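Local coordinates for pyridoxamine 5'-phosphate oxidase-related, FMN-binding protein (Paracoccus denitrificans, PDB 6VNA) that probably binds heme and acts as a noncanonical heme oxygenase that degrades c-type heme, on a fold related to FMN-binding oxidases, at residues V53-L58 and F130-P135. Numbering follows the deposited sequence.
Sequences VPLALL and FWRIEP
Ala56 and Ile133 meet on one face of an antiparallel strand pair, Ala56 CB lying 3.9 Å from Ile133 CD1, and Leu58 extends this apolar row by setting CD1 over the five-membered ring of Trp131. The two strands are neighbours in the antiparallel sheet that forms the core of this protein of the pyridoxamine 5'-phosphate oxidase family, a sheet built in the manner of the FMN-binding split barrel. They illustrate how inner members of such a sheet are held along both edges: residues 54-58 also bond through the backbone to strand 39-48 (Leu55 with Gln47, Leu57 with Ala45), and residues 130-135 to strand 92-101. The other face carries Leu55, Leu57 and Phe130. Leu57 CD1 sits above the middle of the Phe130 ring, 3.9 Å from its centroid and 7° off the normal, a CH-pi contact, while Leu55 CG approaches CD1 of the same ring obliquely. Trp112 of helix 108-115 packs against both leucines and meets Phe130 edge-to-face. Between the faces, Ala56 and Trp131 form a hydrogen-bonded pair: Ala56 N reaches Trp131 O at 2.7 Å, almost straight and in the carbonyl plane, and Trp131 N returns a bond to Ala56 O. Two residues along each strand, Ile133 N binds Pro54 O, with the donor above the carbonyl plane. Toward the polar edge, the Arg132 chain bends at chi3 (55°) and brings its guanidinium against Val53, whose side chain it crosses at about a right angle. Asp49 and Asp51 form salt bridges with NH1 and NH2 respectively, fixing how the flat group is turned. A leucine in place of Arg132 would probably leave both carboxylates without their cationic mate and Val53 without its flat cover. Val53 CG1, anti to its own N (chi1 168°), stands 3.7 Å above the guanidinium plane, displaced toward the rim.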
ATOM      1  N   VAL A  53       6.395  10.052 -13.478  1.00 60.92           N
ATOM      2  CA  VAL A  53       5.018   9.649 -13.069  1.00 53.52           C
ATOM      3  C   VAL A  53       5.088   8.182 -12.673  1.00 46.72           C
ATOM      4  O   VAL A  53       5.650   7.371 -13.417  1.00 44.86           O
ATOM      5  CB  VAL A  53       4.014   9.895 -14.214  1.00 61.45           C
ATOM      6  CG1 VAL A  53       2.659   9.241 -13.965  1.00 61.49           C
ATOM      7  CG2 VAL A  53       3.854  11.385 -14.480  1.00 61.70           C
ATOM      8  N   PRO A  54       4.549   7.807 -11.491  1.00 35.76           N
ATOM      9  CA  PRO A  54       4.552   6.415 -11.050  1.00 36.60           C
ATOM     10  C   PRO A  54       4.040   5.477 -12.146  1.00 40.76           C
ATOM     11  O   PRO A  54       3.099   5.805 -12.831  1.00 48.09           O
ATOM     12  CB  PRO A  54       3.588   6.384  -9.865  1.00 40.12           C
ATOM     13  CG  PRO A  54       3.619   7.804  -9.335  1.00 43.30           C
ATOM     14  CD  PRO A  54       3.887   8.698 -10.539  1.00 40.16           C
ATOM     15  N   LEU A  55       4.702   4.345 -12.318  1.00 45.24           N
ATOM     16  CA  LEU A  55       4.403   3.378 -13.395  1.00 48.15           C
ATOM     17  C   LEU A  55       4.422   1.997 -12.765  1.00 48.61           C
ATOM     18  O   LEU A  55       5.467   1.634 -12.242  1.00 53.53           O
ATOM     19  CB  LEU A  55       5.478   3.502 -14.476  1.00 55.09           C
ATOM     20  CG  LEU A  55       5.373   2.541 -15.657  1.00 57.25           C
ATOM     21  CD1 LEU A  55       4.152   2.860 -16.511  1.00 57.95           C
ATOM     22  CD2 LEU A  55       6.649   2.600 -16.493  1.00 61.03           C
ATOM     23  N   ALA A  56       3.294   1.295 -12.801  1.00 49.49           N
ATOM     24  CA  ALA A  56       3.093  -0.008 -12.139  1.00 47.78           C
ATOM     25  C   ALA A  56       3.156  -1.075 -13.227  1.00 45.33           C
ATOM     26  O   ALA A  56       2.843  -0.755 -14.379  1.00 46.33           O
ATOM     27  CB  ALA A  56       1.774   0.014 -11.399  1.00 47.40           C
ATOM     28  N   LEU A  57       3.601  -2.278 -12.894  1.00 46.51           N
ATOM     29  CA  LEU A  57       3.554  -3.444 -13.809  1.00 47.62           C
ATOM     30  C   LEU A  57       2.708  -4.526 -13.118  1.00 52.40           C
ATOM     31  O   LEU A  57       3.172  -5.095 -12.103  1.00 47.82           O
ATOM     32  CB  LEU A  57       4.991  -3.884 -14.097  1.00 48.95           C
ATOM     33  CG  LEU A  57       5.172  -5.090 -15.020  1.00 56.00           C
ATOM     34  CD1 LEU A  57       4.545  -4.855 -16.375  1.00 56.27           C
ATOM     35  CD2 LEU A  57       6.648  -5.421 -15.193  1.00 62.55           C
ATOM     36  N   LEU A  58       1.489  -4.764 -13.613  1.00 55.48           N
ATOM     37  CA  LEU A  58       0.509  -5.686 -12.981  1.00 54.50           C
ATOM     38  C   LEU A  58       0.235  -6.854 -13.920  1.00 54.20           C
ATOM     39  O   LEU A  58       0.253  -6.638 -15.135  1.00 58.86           O
ATOM     40  CB  LEU A  58      -0.782  -4.922 -12.675  1.00 54.64           C
ATOM     41  CG  LEU A  58      -0.627  -3.636 -11.865  1.00 54.86           C
ATOM     42  CD1 LEU A  58      -1.974  -3.047 -11.521  1.00 59.04           C
ATOM     43  CD2 LEU A  58       0.160  -3.864 -10.594  1.00 55.49           C
ATOM     44  N   PHE A 130       1.547  -2.453 -18.172  1.00 56.33           N
ATOM     45  CA  PHE A 130       1.957  -1.172 -17.559  1.00 60.18           C
ATOM     46  C   PHE A 130       0.722  -0.308 -17.332  1.00 57.26           C
ATOM     47  O   PHE A 130      -0.093  -0.196 -18.264  1.00 62.72           O
ATOM     48  CB  PHE A 130       2.985  -0.450 -18.434  1.00 60.72           C
ATOM     49  CG  PHE A 130       4.337  -1.108 -18.453  1.00 64.27           C
ATOM     50  CD1 PHE A 130       5.234  -0.916 -17.409  1.00 71.33           C
ATOM     51  CD2 PHE A 130       4.707  -1.931 -19.501  1.00 66.58           C
ATOM     52  CE1 PHE A 130       6.484  -1.514 -17.431  1.00 69.95           C
ATOM     53  CE2 PHE A 130       5.957  -2.531 -19.520  1.00 74.27           C
ATOM     54  CZ  PHE A 130       6.842  -2.322 -18.483  1.00 73.46           C
ATOM     55  N   TRP A 131       0.637   0.282 -16.135  1.00 55.50           N
ATOM     56  CA  TRP A 131      -0.326   1.334 -15.709  1.00 55.16           C
ATOM     57  C   TRP A 131       0.430   2.567 -15.193  1.00 57.33           C
ATOM     58  O   TRP A 131       1.244   2.398 -14.261  1.00 53.43           O
ATOM     59  CB  TRP A 131      -1.205   0.803 -14.578  1.00 57.03           C
ATOM     60  CG  TRP A 131      -2.105  -0.331 -14.940  1.00 58.29           C
ATOM     61  CD1 TRP A 131      -1.796  -1.653 -15.081  1.00 59.04           C
ATOM     62  CD2 TRP A 131      -3.522  -0.228 -15.123  1.00 58.38           C
ATOM     63  NE1 TRP A 131      -2.927  -2.375 -15.378  1.00 57.99           N
ATOM     64  CE2 TRP A 131      -3.998  -1.527 -15.411  1.00 57.05           C
ATOM     65  CE3 TRP A 131      -4.417   0.847 -15.091  1.00 58.99           C
ATOM     66  CZ2 TRP A 131      -5.342  -1.780 -15.658  1.00 57.96           C
ATOM     67  CZ3 TRP A 131      -5.748   0.596 -15.343  1.00 62.91           C
ATOM     68  CH2 TRP A 131      -6.198  -0.699 -15.613  1.00 62.79           C
ATOM     69  N   ARG A 132       0.129   3.758 -15.719  1.00 51.60           N
ATOM     70  CA  ARG A 132       0.556   5.045 -15.123  1.00 54.30           C
ATOM     71  C   ARG A 132      -0.412   5.375 -13.993  1.00 55.80           C
ATOM     72  O   ARG A 132      -1.619   5.288 -14.217  1.00 58.07           O
ATOM     73  CB  ARG A 132       0.547   6.176 -16.155  1.00 54.71           C
ATOM     74  CG  ARG A 132       1.643   6.056 -17.201  1.00 59.96           C
ATOM     75  CD  ARG A 132       1.415   7.006 -18.363  1.00 63.56           C
ATOM     76  NE  ARG A 132       1.263   8.389 -17.938  1.00 63.35           N
ATOM     77  CZ  ARG A 132       2.254   9.260 -17.785  1.00 64.21           C
ATOM     78  NH1 ARG A 132       3.511   8.903 -17.996  1.00 70.34           N
ATOM     79  NH2 ARG A 132       1.984  10.492 -17.397  1.00 66.19           N
ATOM     80  N   ILE A 133       0.094   5.734 -12.819  1.00 55.17           N
ATOM     81  CA  ILE A 133      -0.769   6.177 -11.690  1.00 51.92           C
ATOM     82  C   ILE A 133      -0.528   7.668 -11.532  1.00 56.53           C
ATOM     83  O   ILE A 133       0.489   8.042 -10.919  1.00 58.96           O
ATOM     84  CB  ILE A 133      -0.512   5.342 -10.421  1.00 52.26           C
ATOM     85  CG1 ILE A 133      -0.815   3.870 -10.701  1.00 54.49           C
ATOM     86  CG2 ILE A 133      -1.347   5.852  -9.258  1.00 52.28           C
ATOM     87  CD1 ILE A 133      -0.214   2.930  -9.726  1.00 63.95           C
ATOM     88  N   GLU A 134      -1.406   8.467 -12.143  1.00 56.76           N
ATOM     89  CA  GLU A 134      -1.271   9.937 -12.244  1.00 54.10           C
ATOM     90  C   GLU A 134      -1.654  10.533 -10.901  1.00 54.28           C
ATOM     91  O   GLU A 134      -2.757  10.318 -10.421  1.00 59.68           O
ATOM     92  CB  GLU A 134      -2.133  10.488 -13.372  1.00 57.55           C
ATOM     93  CG  GLU A 134      -1.688  10.021 -14.745  1.00 69.92           C
ATOM     94  CD  GLU A 134      -2.668  10.344 -15.863  1.00 78.82           C
ATOM     95  OE1 GLU A 134      -3.755  10.874 -15.551  1.00 85.07           O
ATOM     96  OE2 GLU A 134      -2.343  10.056 -17.042  1.00 82.13           O
ATOM     97  N   PRO A 135      -0.731  11.242 -10.225  1.00 56.80           N
ATOM     98  CA  PRO A 135      -1.018  11.766  -8.898  1.00 57.76           C
ATOM     99  C   PRO A 135      -1.965  12.965  -8.921  1.00 56.49           C
ATOM    100  O   PRO A 135      -1.846  13.802  -9.781  1.00 56.83           O
ATOM    101  CB  PRO A 135       0.362  12.154  -8.332  1.00 61.17           C
ATOM    102  CG  PRO A 135       1.238  12.349  -9.555  1.00 61.95           C
ATOM    103  CD  PRO A 135       0.674  11.437 -10.623  1.00 58.71           C
TER